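PDB 3R3R: ferripyochelin binding protein from Salmonella enterica subsp. enterica serovar Typhimurium, which binds zinc and, as a member of the gamma-class carbonic anhydrase family, may be a related enzyme, although its physiological reaction is not established. Local coordinates for residues 33-38 with 52-57; 46-51 with 67-72. All blocks are in the same frame, centred on the assembly; numbering follows the deposited sequence.

Contact 1: residues 33-38 with 52-57; sequences DVRLAD and VNYVAI
Arg-35 lays its guanidinium flat on the ring of Tyr-54, and Asp-33 holds it there. From CB, close to the carbonyl oxygen of Val-55, the arginine chain runs extended through CG and CD. CD passes the methyl of Ala-56. NE and NH2 then turn to the carboxylate of Asp-33 in a side-on salt bridge. Arg-35 NE meets Asp-33 OD1 at 2.9 Å in a nearly straight bond (179°). Arg-35 NH2 meets Asp-33 OD2 at 2.9 Å, on the syn side but out of the carboxylate plane. The two bonds fix the rotation of the guanidinium. Arg-35 CZ sits off-centre over the tyrosine, 4.1 Å from the Tyr-54 ring centroid, in a stacked cation-pi contact with planes 6° apart. Arg-35 NH2 also lies 3.5 Å from Tyr-54 CG. NH1 lies over the rim of the ring, near CD1 and CE1. Chi1 of Tyr-54 (73°) sets CG between its backbone N and carbonyl carbon and turns a face of the ring to the guanidinium.

On the other face, Leu-36 CD2 packs on Ile-57 CD1 at 3.6 Å. Four backbone hydrogen bonds join the parallel strands. Strands 34-36 and 54-57 are neighbouring rungs of one sheet of the left-handed beta-helix. Strand 84-86 lies next to 54-57 in the sheet, and Val-34, Val-55 and Ile-57 face Ile-48 of strand 47-50 inside the coil.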
loop_
_atom_site.group_PDB
_atom_site.type_symbol
_atom_site.label_atom_id
_atom_site.label_comp_id
_atom_site.label_asym_id
_atom_site.label_seq_id
_atom_site.Cartn_x
_atom_site.Cartn_y
_atom_site.Cartn_z
ATOM N N ASP A 33 -0.138 -11.214 -9.373
ATOM C CA ASP A 33 -0.506 -11.803 -8.094
ATOM C C ASP A 33 -0.661 -10.692 -7.051
ATOM O O ASP A 33 0.230 -10.463 -6.209
ATOM C CB ASP A 33 0.532 -12.834 -7.663
ATOM C CG ASP A 33 0.072 -13.678 -6.485
ATOM O OD1 ASP A 33 -1.044 -13.451 -5.960
ATOM O OD2 ASP A 33 0.849 -14.577 -6.094
ATOM N N VAL A 34 -1.791 -9.991 -7.147
ATOM C CA VAL A 34 -2.145 -8.912 -6.235
ATOM C C VAL A 34 -3.393 -9.365 -5.509
ATOM O O VAL A 34 -4.422 -9.645 -6.127
ATOM C CB VAL A 34 -2.412 -7.600 -6.982
ATOM C CG1 VAL A 34 -2.854 -6.508 -6.016
ATOM C CG2 VAL A 34 -1.147 -7.173 -7.748
ATOM N N ARG A 35 -3.288 -9.449 -4.190
ATOM C CA ARG A 35 -4.338 -10.002 -3.341
ATOM C C ARG A 35 -4.930 -8.848 -2.540
ATOM O O ARG A 35 -4.258 -8.281 -1.687
ATOM C CB ARG A 35 -3.714 -11.064 -2.421
ATOM C CG ARG A 35 -2.842 -12.075 -3.182
ATOM C CD ARG A 35 -1.937 -12.890 -2.281
ATOM N NE ARG A 35 -0.950 -13.650 -3.051
ATOM C CZ ARG A 35 -0.010 -14.414 -2.502
ATOM N NH1 ARG A 35 0.064 -14.523 -1.175
ATOM N NH2 ARG A 35 0.850 -15.077 -3.269
ATOM N N LEU A 36 -6.169 -8.470 -2.843
ATOM C CA LEU A 36 -6.801 -7.313 -2.217
ATOM C C LEU A 36 -7.913 -7.816 -1.318
ATOM O O LEU A 36 -8.890 -8.410 -1.784
ATOM C CB LEU A 36 -7.376 -6.371 -3.272
ATOM C CG LEU A 36 -6.362 -5.864 -4.293
ATOM C CD1 LEU A 36 -7.040 -4.893 -5.226
ATOM C CD2 LEU A 36 -5.144 -5.204 -3.614
ATOM N N ALA A 37 -7.746 -7.594 -0.024
ATOM C CA ALA A 37 -8.728 -8.005 0.963
ATOM C C ALA A 37 -9.969 -7.105 0.954
ATOM O O ALA A 37 -10.029 -6.111 0.229
ATOM C CB ALA A 37 -8.088 -8.050 2.328
ATOM N N ASP A 38 -10.976 -7.492 1.729
ATOM C CA ASP A 38 -12.222 -6.742 1.814
ATOM C C ASP A 38 -11.996 -5.258 2.089
ATOM O O ASP A 38 -11.136 -4.889 2.889
ATOM C CB ASP A 38 -13.085 -7.265 2.962
ATOM C CG ASP A 38 -13.588 -8.683 2.754
ATOM O OD1 ASP A 38 -13.501 -9.238 1.636
ATOM O OD2 ASP A 38 -14.112 -9.228 3.744
ATOM N N VAL A 52 6.829 -10.228 -10.719
ATOM C CA VAL A 52 8.002 -10.988 -10.304
ATOM C C VAL A 52 7.939 -11.384 -8.830
ATOM O O VAL A 52 8.780 -12.108 -8.341
ATOM C CB VAL A 52 9.312 -10.257 -10.643
ATOM C CG1 VAL A 52 9.381 -9.997 -12.118
ATOM C CG2 VAL A 52 9.430 -8.953 -9.860
ATOM N N ASN A 53 6.932 -10.876 -8.133
ATOM C CA ASN A 53 6.658 -11.306 -6.766
ATOM C C ASN A 53 5.236 -10.865 -6.419
ATOM O O ASN A 53 4.621 -10.125 -7.192
ATOM C CB ASN A 53 7.690 -10.745 -5.794
ATOM C CG ASN A 53 8.113 -11.754 -4.761
ATOM O OD1 ASN A 53 7.281 -12.478 -4.201
ATOM N ND2 ASN A 53 9.411 -11.805 -4.489
ATOM N N TYR A 54 4.702 -11.339 -5.296
ATOM C CA TYR A 54 3.317 -11.027 -4.962
ATOM C C TYR A 54 3.182 -9.741 -4.162
ATOM O O TYR A 54 4.144 -9.256 -3.531
ATOM C CB TYR A 54 2.640 -12.186 -4.217
ATOM C CG TYR A 54 3.070 -12.381 -2.784
ATOM C CD1 TYR A 54 2.395 -11.747 -1.755
ATOM C CD2 TYR A 54 4.139 -13.216 -2.454
ATOM C CE1 TYR A 54 2.758 -11.923 -0.438
ATOM C CE2 TYR A 54 4.521 -13.403 -1.117
ATOM C CZ TYR A 54 3.815 -12.742 -0.117
ATOM O OH TYR A 54 4.148 -12.890 1.210
ATOM N N VAL A 55 1.960 -9.206 -4.194
ATOM C CA VAL A 55 1.542 -8.058 -3.399
ATOM C C VAL A 55 0.297 -8.474 -2.621
ATOM O O VAL A 55 -0.663 -8.959 -3.220
ATOM C CB VAL A 55 1.204 -6.856 -4.304
ATOM C CG1 VAL A 55 0.729 -5.691 -3.452
ATOM C CG2 VAL A 55 2.415 -6.455 -5.147
ATOM N N ALA A 56 0.330 -8.333 -1.296
ATOM C CA ALA A 56 -0.825 -8.671 -0.452
ATOM C C ALA A 56 -1.227 -7.431 0.318
ATOM O O ALA A 56 -0.385 -6.826 0.991
ATOM C CB ALA A 56 -0.503 -9.832 0.507
ATOM N N ILE A 57 -2.492 -7.030 0.191
ATOM C CA ILE A 57 -2.988 -5.816 0.827
ATOM C C ILE A 57 -4.168 -6.168 1.723
ATOM O O ILE A 57 -5.161 -6.710 1.255
ATOM C CB ILE A 57 -3.360 -4.734 -0.209
ATOM C CG1 ILE A 57 -2.175 -4.468 -1.152
ATOM C CG2 ILE A 57 -3.767 -3.460 0.509
ATOM C CD1 ILE A 57 -2.401 -3.363 -2.182
#

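Contact 2: residues 46-51 with 67-72; sequences VVIRGD and SVLHVT. With ZN (zinc ion), chain B.
Asp-51 OD1 is held by two N-H groups, His-70 NE2 across the contact at 3.0 Å and the backbone N of Val-52 just after it. The imidazole of His-70 binds zinc through its other nitrogen. Toward NE2 the carboxylate oxygen uses its syn lone pair, and it lies in the plane of the imidazole although the two groups are turned 73° apart. This bond fixes which way the ring is flipped and points ND1 at the metal. His-70 ND1 is 2.1 Å from the zinc. The second oxygen, Asp-51 OD2, uses its syn lone pair for a salt bridge from Arg-49 NH2 at 2.8 Å. Asp-51 is therefore a second-shell residue that ties the histidine to the arginine.

Arg-49 folds over one face of the His-70 ring. Its chain bends at chi3 (61°), which brings Arg-49 CZ 3.5 Å from His-70 NE2, near the rim of the ring. Arg-49 NH2 comes closer still, 3.2 Å from His-70 NE2, but both are donors and do not bond. The guanidinium and imidazole planes are 33° apart, too tilted for a flat stack.

Strands 47-50 and 68-70 are parallel rungs on one face of a left-handed beta-helix, the hexapeptide-repeat fold of gamma-class carbonic anhydrases. His-99, on the next rung, supplies a second protein ligand to the zinc, and three waters also bind it. Water 2 is the closest of these, at 2.0 Å from the zinc. Three backbone hydrogen bonds join the rungs; in the middle one Leu-69 N meets Val-47 O at 2.9 Å. Facing the inside of the coil, Ile-48 CG2 packs beside Leu-69 CB at 4.0 Å. Leu-69 also touches Ile-57, Leu-84 and Ile-86 there, while Val-47 and Val-68 lie together on the other face.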
loop_
_atom_site.group_PDB
_atom_site.type_symbol
_atom_site.label_atom_id
_atom_site.label_comp_id
_atom_site.label_asym_id
_atom_site.label_seq_id
_atom_site.Cartn_x
_atom_site.Cartn_y
_atom_site.Cartn_z
ATOM N N VAL A 46 -3.218 4.585 -10.059
ATOM C CA VAL A 46 -2.310 3.762 -9.265
ATOM C C VAL A 46 -1.843 2.587 -10.111
ATOM O O VAL A 46 -2.626 2.030 -10.878
ATOM C CB VAL A 46 -3.056 3.237 -8.013
ATOM C CG1 VAL A 46 -2.272 2.155 -7.300
ATOM C CG2 VAL A 46 -3.336 4.371 -7.049
ATOM N N VAL A 47 -0.588 2.184 -9.945
ATOM C CA VAL A 47 -0.106 0.917 -10.502
ATOM C C VAL A 47 0.258 -0.032 -9.374
ATOM O O VAL A 47 1.011 0.346 -8.471
ATOM C CB VAL A 47 1.164 1.095 -11.358
ATOM C CG1 VAL A 47 1.559 -0.239 -12.004
ATOM C CG2 VAL A 47 0.957 2.166 -12.433
ATOM N N ILE A 48 -0.259 -1.262 -9.417
ATOM C CA ILE A 48 0.160 -2.313 -8.485
ATOM C C ILE A 48 0.602 -3.473 -9.351
ATOM O O ILE A 48 -0.226 -4.081 -10.024
ATOM C CB ILE A 48 -0.956 -2.763 -7.528
ATOM C CG1 ILE A 48 -1.622 -1.543 -6.874
ATOM C CG2 ILE A 48 -0.372 -3.708 -6.484
ATOM C CD1 ILE A 48 -2.747 -1.864 -5.898
ATOM N N ARG A 49 1.901 -3.766 -9.362
ATOM C CA ARG A 49 2.448 -4.741 -10.291
ATOM C C ARG A 49 3.048 -5.920 -9.531
ATOM O O ARG A 49 4.166 -5.832 -9.014
ATOM C CB ARG A 49 3.453 -4.064 -11.236
ATOM C CG ARG A 49 3.983 -4.983 -12.331
ATOM C CD ARG A 49 4.418 -4.240 -13.596
ATOM N NE ARG A 49 5.507 -3.269 -13.420
ATOM C CZ ARG A 49 6.814 -3.550 -13.467
ATOM N NH1 ARG A 49 7.714 -2.569 -13.351
ATOM N NH2 ARG A 49 7.240 -4.803 -13.648
ATOM N N GLY A 50 2.270 -6.988 -9.412
ATOM C CA GLY A 50 2.701 -8.184 -8.704
ATOM C C GLY A 50 3.138 -9.264 -9.675
ATOM O O GLY A 50 2.580 -10.360 -9.683
ATOM N N ASP A 51 4.123 -8.955 -10.503
ATOM C CA ASP A 51 4.552 -9.914 -11.513
ATOM C C ASP A 51 5.699 -10.814 -11.073
ATOM O O ASP A 51 5.524 -12.023 -10.985
ATOM C CB ASP A 51 4.845 -9.215 -12.866
ATOM C CG ASP A 51 5.755 -7.973 -12.752
ATOM O OD1 ASP A 51 6.359 -7.695 -11.710
ATOM O OD2 ASP A 51 5.853 -7.283 -13.776
ATOM N N SER A 67 -0.005 6.434 -6.636
ATOM C CA SER A 67 0.979 5.545 -6.033
ATOM C C SER A 67 1.461 4.473 -7.010
ATOM O O SER A 67 0.752 4.104 -7.954
ATOM C CB SER A 67 0.394 4.886 -4.776
ATOM O OG SER A 67 0.182 5.847 -3.751
ATOM N N VAL A 68 2.666 3.963 -6.767
ATOM C CA VAL A 68 3.186 2.817 -7.501
ATOM C C VAL A 68 3.702 1.807 -6.497
ATOM O O VAL A 68 4.484 2.168 -5.605
ATOM C CB VAL A 68 4.308 3.206 -8.503
ATOM C CG1 VAL A 68 4.935 1.942 -9.126
ATOM C CG2 VAL A 68 3.753 4.128 -9.599
ATOM N N LEU A 69 3.272 0.555 -6.674
ATOM C CA LEU A 69 3.623 -0.554 -5.793
ATOM C C LEU A 69 4.289 -1.633 -6.635
ATOM O O LEU A 69 3.691 -2.124 -7.607
ATOM C CB LEU A 69 2.352 -1.120 -5.144
ATOM C CG LEU A 69 1.796 -0.394 -3.909
ATOM C CD1 LEU A 69 1.426 1.067 -4.200
ATOM C CD2 LEU A 69 0.595 -1.140 -3.371
ATOM N N HIS A 70 5.524 -1.989 -6.279
ATOM C CA HIS A 70 6.225 -3.058 -6.976
ATOM C C HIS A 70 7.076 -3.859 -5.976
ATOM O O HIS A 70 6.978 -3.662 -4.761
ATOM C CB HIS A 70 7.031 -2.497 -8.161
ATOM C CG HIS A 70 7.486 -3.541 -9.138
ATOM N ND1 HIS A 70 8.775 -3.607 -9.625
ATOM C CD2 HIS A 70 6.817 -4.576 -9.706
ATOM C CE1 HIS A 70 8.877 -4.630 -10.457
ATOM N NE2 HIS A 70 7.704 -5.233 -10.524
ATOM N N VAL A 71 7.864 -4.789 -6.512
ATOM C CA VAL A 71 8.459 -5.883 -5.758
ATOM C C VAL A 71 9.776 -6.281 -6.428
ATOM O O VAL A 71 10.003 -5.942 -7.598
ATOM C CB VAL A 71 7.515 -7.108 -5.764
ATOM C CG1 VAL A 71 6.295 -6.855 -4.875
ATOM C CG2 VAL A 71 7.088 -7.490 -7.199
ATOM N N THR A 72 10.636 -6.999 -5.702
ATOM C CA THR A 72 11.890 -7.491 -6.262
ATOM C C THR A 72 11.783 -8.984 -6.574
ATOM O O THR A 72 11.218 -9.775 -5.801
ATOM C CB THR A 72 13.077 -7.182 -5.310
ATOM O OG1 THR A 72 13.278 -5.762 -5.304
ATOM C CG2 THR A 72 14.379 -7.833 -5.777
HETATM ZN ZN ZN B . 10.494 -2.434 -9.215
HETATM O O HOH W 1 11.843 -4.279 -8.972
HETATM O O HOH W 2 11.614 -2.847 -10.804
HETATM O O HOH W 3 12.583 -1.513 -8.810
#

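How the contacts relate
The two contacts sit on different faces of the same left-handed beta-helix, with centres about 10 Å apart. Their segments alternate along the chain: 33-38, 46-51, 52-57, then 67-72. Strand 47-50 of contact 2 turns a corner at Asp-51 to Asn-53 and continues as strand 54-57 of contact 1. Each contact thus joins successive coils, one in each of two parallel sheets. Asp-33 N probably donates to Gly-50 O, and Asn-53 ND2 to Thr-72 O, so the corners are tied together as well. Contact 2 carries a zinc ligand. Contact 1 is on the adjoining sheet, with the side chain of Val-55 about 7 Å from that of His-70 and about 10 Å from the zinc.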